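Local structure of uncharacterized protein (Bordetella bronchiseptica, 4XG0) at residues Y27-D33 against V104-K110; W50-V56 against A71-T77; A134-P140 against R233-S239. The protein belongs to the DUF1537 family of kinases and probably phosphorylates an acid sugar in a catabolic pathway. One frame throughout, in Å; residues are numbered along the deposited sequence. Where two conformers were deposited one is given.

Interaction 1 (Y27-D33 against V104-K110)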
loop_
_atom_site.group_PDB
_atom_site.type_symbol
_atom_site.label_atom_id
_atom_site.label_comp_id
_atom_site.label_asym_id
_atom_site.label_seq_id
_atom_site.Cartn_x
_atom_site.Cartn_y
_atom_site.Cartn_z
ATOM N N TYR A 27 14.054 -6.769 -0.820
ATOM C CA TYR A 27 13.115 -6.636 -1.922
ATOM C C TYR A 27 13.011 -5.193 -2.418
ATOM O O TYR A 27 12.916 -4.955 -3.626
ATOM C CB TYR A 27 11.758 -7.140 -1.459
ATOM C CG TYR A 27 10.658 -7.024 -2.490
ATOM C CD1 TYR A 27 10.739 -7.731 -3.694
ATOM C CD2 TYR A 27 9.552 -6.256 -2.258
ATOM C CE1 TYR A 27 9.735 -7.666 -4.618
ATOM C CE2 TYR A 27 8.534 -6.151 -3.206
ATOM C CZ TYR A 27 8.643 -6.873 -4.385
ATOM O OH TYR A 27 7.626 -6.789 -5.304
ATOM N N ILE A 28 13.026 -4.234 -1.491
ATOM C CA ILE A 28 12.871 -2.813 -1.826
ATOM C C ILE A 28 14.079 -2.066 -1.363
ATOM O O ILE A 28 14.558 -2.274 -0.263
ATOM C CB ILE A 28 11.659 -2.222 -1.115
ATOM C CG1 ILE A 28 10.370 -2.810 -1.674
ATOM C CG2 ILE A 28 11.663 -0.700 -1.233
ATOM C CD1 ILE A 28 9.233 -2.821 -0.684
ATOM N N GLY A 29 14.613 -1.214 -2.219
ATOM C CA GLY A 29 15.674 -0.308 -1.837
ATOM C C GLY A 29 15.161 1.128 -1.853
ATOM O O GLY A 29 14.474 1.529 -2.790
ATOM N N ILE A 30 15.493 1.890 -0.816
ATOM C CA ILE A 30 15.173 3.310 -0.714
ATOM C C ILE A 30 16.483 4.128 -0.723
ATOM O O ILE A 30 17.313 4.002 0.169
ATOM C CB ILE A 30 14.422 3.642 0.590
ATOM C CG1 ILE A 30 13.084 2.927 0.660
ATOM C CG2 ILE A 30 14.204 5.159 0.671
ATOM C CD1 ILE A 30 12.555 2.933 2.088
ATOM N N VAL A 31 16.691 4.939 -1.767
ATOM C CA VAL A 31 17.828 5.859 -1.832
ATOM C C VAL A 31 17.366 7.306 -1.559
ATOM O O VAL A 31 16.652 7.888 -2.376
ATOM C CB VAL A 31 18.466 5.823 -3.239
ATOM C CG1 VAL A 31 19.671 6.751 -3.304
ATOM C CG2 VAL A 31 18.867 4.421 -3.608
ATOM N N ALA A 32 17.750 7.867 -0.411
ATOM C CA ALA A 32 17.406 9.244 -0.063
ATOM C C ALA A 32 18.623 10.132 -0.067
ATOM O O ALA A 32 19.716 9.684 0.255
ATOM C CB ALA A 32 16.758 9.288 1.302
ATOM N N ASP A 33 18.440 11.407 -0.404
ATOM C CA ASP A 33 19.581 12.292 -0.456
ATOM C C ASP A 33 19.962 12.935 0.882
ATOM O O ASP A 33 20.970 13.625 0.970
ATOM C CB ASP A 33 19.404 13.342 -1.572
ATOM C CG ASP A 33 18.295 14.333 -1.289
ATOM O OD1 ASP A 33 17.346 13.998 -0.552
ATOM O OD2 ASP A 33 18.404 15.480 -1.805
ATOM N N VAL A 104 17.606 -6.522 -4.836
ATOM C CA VAL A 104 16.471 -5.619 -4.735
ATOM C C VAL A 104 15.704 -5.574 -6.042
ATOM O O VAL A 104 16.299 -5.548 -7.123
ATOM C CB VAL A 104 16.925 -4.203 -4.347
ATOM C CG1 VAL A 104 15.799 -3.241 -4.471
ATOM C CG2 VAL A 104 17.457 -4.203 -2.925
ATOM N N GLN A 105 14.383 -5.625 -5.946
ATOM C CA GLN A 105 13.515 -5.664 -7.127
ATOM C C GLN A 105 12.575 -4.466 -7.264
ATOM O O GLN A 105 11.904 -4.322 -8.292
ATOM C CB GLN A 105 12.657 -6.915 -7.108
ATOM C CG GLN A 105 13.437 -8.197 -7.091
ATOM C CD GLN A 105 12.523 -9.378 -6.924
ATOM O OE1 GLN A 105 11.653 -9.626 -7.765
ATOM N NE2 GLN A 105 12.680 -10.094 -5.821
ATOM N N ARG A 106 12.493 -3.645 -6.224
ATOM C CA ARG A 106 11.807 -2.360 -6.338
ATOM C C ARG A 106 12.721 -1.262 -5.807
ATOM O O ARG A 106 13.356 -1.427 -4.772
ATOM C CB ARG A 106 10.474 -2.394 -5.555
ATOM C CG ARG A 106 9.488 -3.418 -6.134
ATOM C CD ARG A 106 8.964 -3.019 -7.511
ATOM N NE ARG A 106 7.868 -3.871 -7.971
ATOM C CZ ARG A 106 8.005 -5.083 -8.507
ATOM N NH1 ARG A 106 9.208 -5.629 -8.686
ATOM N NH2 ARG A 106 6.927 -5.754 -8.896
ATOM N N LEU A 107 12.774 -0.144 -6.516
ATOM C CA LEU A 107 13.584 1.001 -6.115
ATOM C C LEU A 107 12.745 2.265 -5.914
ATOM O O LEU A 107 11.972 2.631 -6.807
ATOM C CB LEU A 107 14.599 1.329 -7.200
ATOM C CG LEU A 107 15.615 2.404 -6.860
ATOM C CD1 LEU A 107 16.531 1.877 -5.803
ATOM C CD2 LEU A 107 16.432 2.845 -8.096
ATOM N N TYR A 108 12.921 2.943 -4.773
ATOM C CA TYR A 108 12.265 4.225 -4.513
ATOM C C TYR A 108 13.359 5.254 -4.265
ATOM O O TYR A 108 14.216 5.074 -3.394
ATOM C CB TYR A 108 11.340 4.088 -3.304
ATOM C CG TYR A 108 10.776 5.320 -2.601
ATOM C CD1 TYR A 108 10.582 6.539 -3.223
ATOM C CD2 TYR A 108 10.403 5.207 -1.261
ATOM C CE1 TYR A 108 10.023 7.637 -2.503
ATOM C CE2 TYR A 108 9.876 6.260 -0.573
ATOM C CZ TYR A 108 9.688 7.471 -1.198
ATOM O OH TYR A 108 9.137 8.491 -0.443
ATOM N N LYS A 109 13.363 6.321 -5.057
ATOM C CA LYS A 109 14.298 7.403 -4.822
ATOM C C LYS A 109 13.605 8.549 -4.086
ATOM O O LYS A 109 12.633 9.126 -4.580
ATOM C CB LYS A 109 14.887 7.954 -6.137
ATOM C CG LYS A 109 15.990 8.921 -5.895
ATOM C CD LYS A 109 16.617 9.452 -7.196
ATOM C CE LYS A 109 17.961 10.185 -6.951
ATOM N NZ LYS A 109 17.817 11.505 -6.272
ATOM N N LYS A 110 14.088 8.841 -2.882
ATOM C CA LYS A 110 13.494 9.818 -1.981
ATOM C C LYS A 110 14.242 11.140 -2.080
ATOM O O LYS A 110 15.455 11.217 -1.816
ATOM C CB LYS A 110 13.485 9.306 -0.521
ATOM C CG LYS A 110 13.387 10.394 0.570
ATOM C CD LYS A 110 12.006 11.098 0.560
ATOM C CE LYS A 110 11.878 12.087 1.711
ATOM N NZ LYS A 110 12.756 13.249 1.554
HETATM O O HOH W 1 15.623 13.048 1.474
#
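Tyr27 O is gripped twice, by Gln105 N at 2.8 Å and Arg106 N at 2.9 Å, at the entry to a pair of neighbouring parallel strands, 28-32 and 106-110, in the central sheet of an alpha/beta domain. The backbone bonds beyond it follow the parallel pattern, with Gly29 and Val31 each donating to and accepting from residues two apart on strand 106-110. Lys110 NZ and Asp33 OD1, 5.1 Å apart, share one water, which donates to the carboxylate and accepts from the ammonium group. This water bridge lies at the C-terminal end of the two strands. Each charge has a second partner: Asp33 OD2 forms a salt bridge with Arg81, and Lys110 NZ donates to a bound citrate, probably from the crystallisation liquor, which may mark an anion-binding pocket. Side chains of Ile28, Ile30 and Ala32 share a face with Arg106, Tyr108 and Lys110; there Ile30 CG1 meets Tyr108 CD2 at 4.0 Å, while Tyr108 OH reaches on to Ser239 O. On the other face Leu107 CD1 touches Val31 CG2, both covered by helix 85-101. A chi1 of 178° takes the Tyr27 ring beside its own carbonyl carbon and on to Arg106, whose side chain runs the same way. Gln105 NE2 comes to the ring edge, the amide turned 87° from it. Arg106 NH1 donates to Gln105 O at 3.0 Å, helping to fix the guanidinium, and Tyr27 OH lies over the centre of one guanidinium face, 3.6 Å from Arg106 CZ.

Interaction 2 (W50-V56 against A71-T77)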
loop_
_atom_site.group_PDB
_atom_site.type_symbol
_atom_site.label_atom_id
_atom_site.label_comp_id
_atom_site.label_asym_id
_atom_site.label_seq_id
_atom_site.Cartn_x
_atom_site.Cartn_y
_atom_site.Cartn_z
ATOM N N TRP A 50 6.795 -3.934 6.760
ATOM C CA TRP A 50 8.087 -4.350 6.219
ATOM C C TRP A 50 9.205 -4.324 7.264
ATOM O O TRP A 50 9.396 -3.328 7.952
ATOM C CB TRP A 50 8.483 -3.445 5.074
ATOM C CG TRP A 50 7.582 -3.469 3.873
ATOM C CD1 TRP A 50 6.603 -2.538 3.547
ATOM C CD2 TRP A 50 7.580 -4.433 2.814
ATOM N NE1 TRP A 50 6.014 -2.906 2.365
ATOM C CE2 TRP A 50 6.601 -4.032 1.881
ATOM C CE3 TRP A 50 8.335 -5.580 2.542
ATOM C CZ2 TRP A 50 6.341 -4.768 0.695
ATOM C CZ3 TRP A 50 8.070 -6.312 1.362
ATOM C CH2 TRP A 50 7.093 -5.871 0.444
ATOM N N ALA A 51 9.977 -5.401 7.346
ATOM C CA ALA A 51 11.201 -5.403 8.130
ATOM C C ALA A 51 12.210 -4.518 7.411
ATOM O O ALA A 51 12.593 -4.794 6.265
ATOM C CB ALA A 51 11.744 -6.815 8.276
ATOM N N THR A 52 12.616 -3.445 8.085
ATOM C CA THR A 52 13.306 -2.327 7.421
ATOM C C THR A 52 14.618 -2.014 8.129
ATOM O O THR A 52 14.661 -1.907 9.354
ATOM C CB THR A 52 12.430 -1.081 7.436
ATOM O OG1 THR A 52 11.211 -1.345 6.739
ATOM C CG2 THR A 52 13.136 0.093 6.783
ATOM N N GLN A 53 15.697 -1.921 7.364
ATOM C CA GLN A 53 16.989 -1.564 7.906
ATOM C C GLN A 53 17.402 -0.203 7.387
ATOM O O GLN A 53 17.108 0.117 6.247
ATOM C CB GLN A 53 18.030 -2.581 7.471
ATOM C CG GLN A 53 17.811 -3.954 7.953
ATOM C CD GLN A 53 18.666 -4.308 9.156
ATOM O OE1 GLN A 53 19.601 -3.585 9.514
ATOM N NE2 GLN A 53 18.356 -5.442 9.777
ATOM N N LEU A 54 18.062 0.579 8.229
ATOM C CA LEU A 54 18.454 1.950 7.890
ATOM C C LEU A 54 19.939 2.118 8.089
ATOM O O LEU A 54 20.478 1.701 9.130
ATOM C CB LEU A 54 17.678 2.944 8.781
ATOM C CG LEU A 54 18.053 4.436 8.718
ATOM C CD1 LEU A 54 17.525 5.060 7.449
ATOM C CD2 LEU A 54 17.520 5.184 9.939
ATOM N N SER A 55 20.617 2.664 7.077
ATOM C CA SER A 55 22.019 3.082 7.202
ATOM C C SER A 55 22.102 4.605 7.339
ATOM O O SER A 55 21.431 5.338 6.610
ATOM C CB SER A 55 22.874 2.643 6.000
ATOM O OG SER A 55 22.748 1.255 5.756
ATOM N N VAL A 56 22.929 5.065 8.278
ATOM C CA VAL A 56 23.117 6.493 8.518
ATOM C C VAL A 56 24.126 6.964 7.498
ATOM O O VAL A 56 24.398 8.164 7.374
ATOM C CB VAL A 56 23.592 6.772 9.965
ATOM C CG1 VAL A 56 24.031 8.204 10.129
ATOM C CG2 VAL A 56 22.457 6.458 10.957
ATOM N N ALA A 71 16.359 -8.437 6.345
ATOM C CA ALA A 71 15.566 -7.259 5.954
ATOM C C ALA A 71 14.969 -7.312 4.560
ATOM O O ALA A 71 15.609 -7.750 3.602
ATOM C CB ALA A 71 16.383 -6.016 6.087
ATOM N N GLU A 72 13.726 -6.843 4.488
ATOM C CA GLU A 72 12.951 -6.755 3.261
ATOM C C GLU A 72 13.202 -5.414 2.562
ATOM O O GLU A 72 13.269 -5.330 1.324
ATOM C CB GLU A 72 11.467 -6.943 3.601
ATOM C CG GLU A 72 11.186 -8.288 4.328
ATOM C CD GLU A 72 9.738 -8.450 4.815
ATOM O OE1 GLU A 72 9.029 -9.234 4.153
ATOM O OE2 GLU A 72 9.317 -7.825 5.833
ATOM N N VAL A 73 13.392 -4.372 3.371
ATOM C CA VAL A 73 13.607 -2.987 2.870
ATOM C C VAL A 73 14.911 -2.454 3.426
ATOM O O VAL A 73 15.177 -2.569 4.619
ATOM C CB VAL A 73 12.470 -2.039 3.335
ATOM C CG1 VAL A 73 12.676 -0.591 2.887
ATOM C CG2 VAL A 73 11.139 -2.549 2.888
ATOM N N LEU A 74 15.743 -1.886 2.547
ATOM C CA LEU A 74 16.995 -1.262 2.973
ATOM C C LEU A 74 16.989 0.195 2.550
ATOM O O LEU A 74 16.854 0.473 1.371
ATOM C CB LEU A 74 18.211 -1.972 2.372
ATOM C CG LEU A 74 19.600 -1.367 2.662
ATOM C CD1 LEU A 74 19.855 -0.978 4.124
ATOM C CD2 LEU A 74 20.703 -2.324 2.198
ATOM N N ALA A 75 17.125 1.095 3.527
ATOM C CA ALA A 75 17.139 2.543 3.307
ATOM C C ALA A 75 18.500 3.156 3.591
ATOM O O ALA A 75 19.159 2.862 4.599
ATOM C CB ALA A 75 16.076 3.222 4.156
ATOM N N VAL A 76 18.946 4.022 2.677
ATOM C CA VAL A 76 20.267 4.599 2.769
ATOM C C VAL A 76 20.206 6.089 2.452
ATOM O O VAL A 76 19.279 6.540 1.805
ATOM C CB VAL A 76 21.219 3.930 1.767
ATOM C CG1 VAL A 76 21.142 2.436 1.930
ATOM C CG2 VAL A 76 20.843 4.313 0.348
ATOM N N THR A 77 21.188 6.837 2.939
ATOM C CA THR A 77 21.309 8.233 2.568
ATOM C C THR A 77 22.603 8.447 1.792
ATOM O O THR A 77 23.670 7.904 2.136
ATOM C CB THR A 77 21.308 9.190 3.764
ATOM O OG1 THR A 77 21.652 10.501 3.294
ATOM C CG2 THR A 77 22.311 8.755 4.807
#
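Ala51 and Glu72 join the two segments through both backbone and side chain. In one of the two conformers of Glu72, Ala51 N donates almost straight (176°) to Glu72 OE2 at 2.9 Å, and OE2 receives it on its anti lone pair, away from OE1; OE1 in turn forms a salt bridge with Arg424, so in that conformer both carboxylate oxygens are engaged. Ala51 O accepts from Glu72 N and Val73 N together. Beyond this doubly used carbonyl, regular parallel bonding takes over: Gln53 N to Val73 O, Ala75 N to Gln53 O and Ser55 N to Ala75 O. Thr52 OG1 bonds back to Trp50 O within its own segment.

Among the packing contacts, Trp50 sends its indole across the start of strand 73-77. With CG beside the backbone N (chi1 -63°), the ring offers its CE3 edge to Glu72 CB at 3.6 Å, and Val73 CG2 packs on Trp50 CB at the same distance. Thr52 lies side by side with Val73, and Leu54 CD1 touches Ala75 CB at 4.0 Å. On the opposite face Leu74 rests against helix 59-64. Strand 52-54, that helix and strand 73-77 make a beta-alpha-beta unit at the margin of the parallel sheet.

Interaction 3 (A134-P140 against R233-S239)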
loop_
_atom_site.group_PDB
_atom_site.type_symbol
_atom_site.label_atom_id
_atom_site.label_comp_id
_atom_site.label_asym_id
_atom_site.label_seq_id
_atom_site.Cartn_x
_atom_site.Cartn_y
_atom_site.Cartn_z
ATOM N N ALA A 134 14.196 1.200 -17.562
ATOM C CA ALA A 134 13.666 1.830 -16.346
ATOM C C ALA A 134 12.912 3.113 -16.687
ATOM O O ALA A 134 13.245 3.829 -17.657
ATOM C CB ALA A 134 14.773 2.092 -15.332
ATOM N N ILE A 135 11.849 3.374 -15.944
ATOM C CA ILE A 135 11.107 4.634 -16.102
ATOM C C ILE A 135 11.221 5.369 -14.778
ATOM O O ILE A 135 10.917 4.802 -13.714
ATOM C CB ILE A 135 9.614 4.397 -16.419
ATOM C CG1 ILE A 135 9.454 3.574 -17.697
ATOM C CG2 ILE A 135 8.856 5.727 -16.500
ATOM C CD1 ILE A 135 8.025 3.240 -18.038
ATOM N N ALA A 136 11.660 6.623 -14.809
ATOM C CA ALA A 136 11.674 7.420 -13.582
ATOM C C ALA A 136 10.341 8.118 -13.562
ATOM O O ALA A 136 10.043 8.895 -14.475
ATOM C CB ALA A 136 12.822 8.446 -13.591
ATOM N N VAL A 137 9.551 7.838 -12.531
ATOM C CA VAL A 137 8.209 8.375 -12.391
ATOM C C VAL A 137 8.266 9.397 -11.279
ATOM O O VAL A 137 8.307 9.060 -10.092
ATOM C CB VAL A 137 7.205 7.268 -12.084
ATOM C CG1 VAL A 137 5.776 7.853 -12.067
ATOM C CG2 VAL A 137 7.361 6.122 -13.108
ATOM N N VAL A 138 8.269 10.655 -11.673
ATOM C CA VAL A 138 8.676 11.722 -10.780
ATOM C C VAL A 138 7.471 12.487 -10.268
ATOM O O VAL A 138 6.699 13.095 -11.044
ATOM C CB VAL A 138 9.609 12.695 -11.504
ATOM C CG1 VAL A 138 10.066 13.758 -10.566
ATOM C CG2 VAL A 138 10.816 11.956 -12.058
ATOM N N CYS A 139 7.304 12.472 -8.955
ATOM C CA CYS A 139 6.226 13.231 -8.330
ATOM C C CYS A 139 6.570 13.551 -6.861
ATOM O O CYS A 139 6.276 12.775 -5.943
ATOM C CB CYS A 139 4.933 12.439 -8.384
ATOM S SG CYS A 139 3.567 13.263 -7.507
ATOM N N PRO A 140 7.144 14.727 -6.624
ATOM C CA PRO A 140 7.619 14.996 -5.261
ATOM C C PRO A 140 6.532 15.568 -4.331
ATOM O O PRO A 140 6.827 16.102 -3.249
ATOM C CB PRO A 140 8.755 16.006 -5.483
ATOM C CG PRO A 140 9.132 15.856 -6.914
ATOM C CD PRO A 140 7.824 15.593 -7.591
ATOM N N ARG A 233 10.263 -2.237 -13.415
ATOM C CA ARG A 233 10.847 -1.184 -14.246
ATOM C C ARG A 233 10.520 0.224 -13.747
ATOM O O ARG A 233 11.219 1.179 -14.094
ATOM C CB ARG A 233 10.391 -1.342 -15.706
ATOM C CG ARG A 233 8.939 -0.963 -15.960
ATOM C CD ARG A 233 8.483 -1.213 -17.411
ATOM N NE ARG A 233 9.256 -0.468 -18.403
ATOM C CZ ARG A 233 8.752 0.075 -19.515
ATOM N NH1 ARG A 233 7.461 -0.026 -19.798
ATOM N NH2 ARG A 233 9.543 0.731 -20.351
ATOM N N ALA A 234 9.464 0.354 -12.952
ATOM C CA ALA A 234 8.997 1.676 -12.532
ATOM C C ALA A 234 9.728 2.164 -11.300
ATOM O O ALA A 234 9.541 1.618 -10.206
ATOM C CB ALA A 234 7.523 1.650 -12.265
ATOM N N VAL A 235 10.496 3.235 -11.473
ATOM C CA VAL A 235 11.283 3.814 -10.402
ATOM C C VAL A 235 10.641 5.102 -9.880
ATOM O O VAL A 235 10.876 6.193 -10.426
ATOM C CB VAL A 235 12.710 4.169 -10.859
ATOM C CG1 VAL A 235 13.474 4.783 -9.696
ATOM C CG2 VAL A 235 13.470 2.933 -11.414
ATOM N N PRO A 236 9.816 4.993 -8.843
ATOM C CA PRO A 236 9.284 6.234 -8.291
ATOM C C PRO A 236 10.363 7.135 -7.708
ATOM O O PRO A 236 11.295 6.696 -7.042
ATOM C CB PRO A 236 8.335 5.761 -7.209
ATOM C CG PRO A 236 8.775 4.389 -6.873
ATOM C CD PRO A 236 9.342 3.808 -8.099
ATOM N N VAL A 237 10.187 8.423 -7.965
ATOM C CA VAL A 237 11.044 9.474 -7.433
ATOM C C VAL A 237 10.124 10.441 -6.743
ATOM O O VAL A 237 9.329 11.144 -7.396
ATOM C CB VAL A 237 11.781 10.218 -8.524
ATOM C CG1 VAL A 237 12.697 11.308 -7.926
ATOM C CG2 VAL A 237 12.562 9.260 -9.423
ATOM N N GLY A 238 10.192 10.479 -5.421
ATOM C CA GLY A 238 9.223 11.255 -4.676
ATOM C C GLY A 238 9.746 11.683 -3.330
ATOM O O GLY A 238 10.871 11.362 -2.957
ATOM N N SER A 239 8.939 12.437 -2.617
ATOM C CA SER A 239 9.295 12.836 -1.280
ATOM C C SER A 239 8.614 11.902 -0.315
ATOM O O SER A 239 8.213 10.770 -0.654
ATOM C CB SER A 239 8.828 14.252 -1.016
ATOM O OG SER A 239 7.409 14.314 -1.045
HETATM O O HOH W 2 6.157 12.349 -3.270
#
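At the two ends of the pairing, Ser239 and Arg233 each turn their first torsion between the backbone N and the carbonyl carbon. In Ser239 (chi1 65°) the hydroxyl swings to Pro140 O and donates to it at 2.9 Å, approaching from above the carbonyl plane. The same OG caps Gly241 N at the start of helix 240-252, so one hydroxyl ties the end of segment 134-140 to the helix N-terminus. Arg233 (chi1 73°) carries its guanidinium back across Ile135, whose CD1 sits over the centre of one face, 3.6 Å from Arg233 CZ; Arg233 NE is bonded to Asp133 O.

Between these ends, five backbone bonds join the strands, from Ile135 N to Arg233 O through Cys139 N to Val237 O. Among them, Val235 N meets Ile135 O at 2.8 Å and Val137 N meets Val235 O at 3.0 Å. On the face bearing Ala136 and Val138, Val138 lies alongside Val237, with Val138 CG2 4.1 Å from Val237 CB. Past the last strand bond a water takes over, donating to Cys139 O at 2.7 Å and accepting from Ser239 N at 2.9 Å. Gly238 leads into Ser239 and the capped helix, a strand-turn-helix junction at the C-terminal end of the strands, a common place for ligand pockets in parallel alpha/beta folds; here the side chain of Ser239 comes near a bound citrate.

How the interactions relate
A single parallel sheet runs through all three contacts. Strand 73-77 of interaction 2 borders strand 28-32 of interaction 1, where Ile30 N lies 2.9 Å from Leu74 O and Tyr27 CD2 packs 3.7 Å from Trp50 CH2. On the other flank strand 106-110 borders strand 234-238 of interaction 3, with Lys109 N 2.9 Å from Pro236 O. Interaction 1 thus sits between the others, whose centres are about 19 Å apart and whose nearest atoms remain about 11 Å apart. Citrate lies near interactions 1 and 3: Lys110 bonds to it, about 3 Å from its side chain, and the Ser239 side chain is about 4 Å away. Though probably from the crystallisation liquor, it may mark the acid-sugar site.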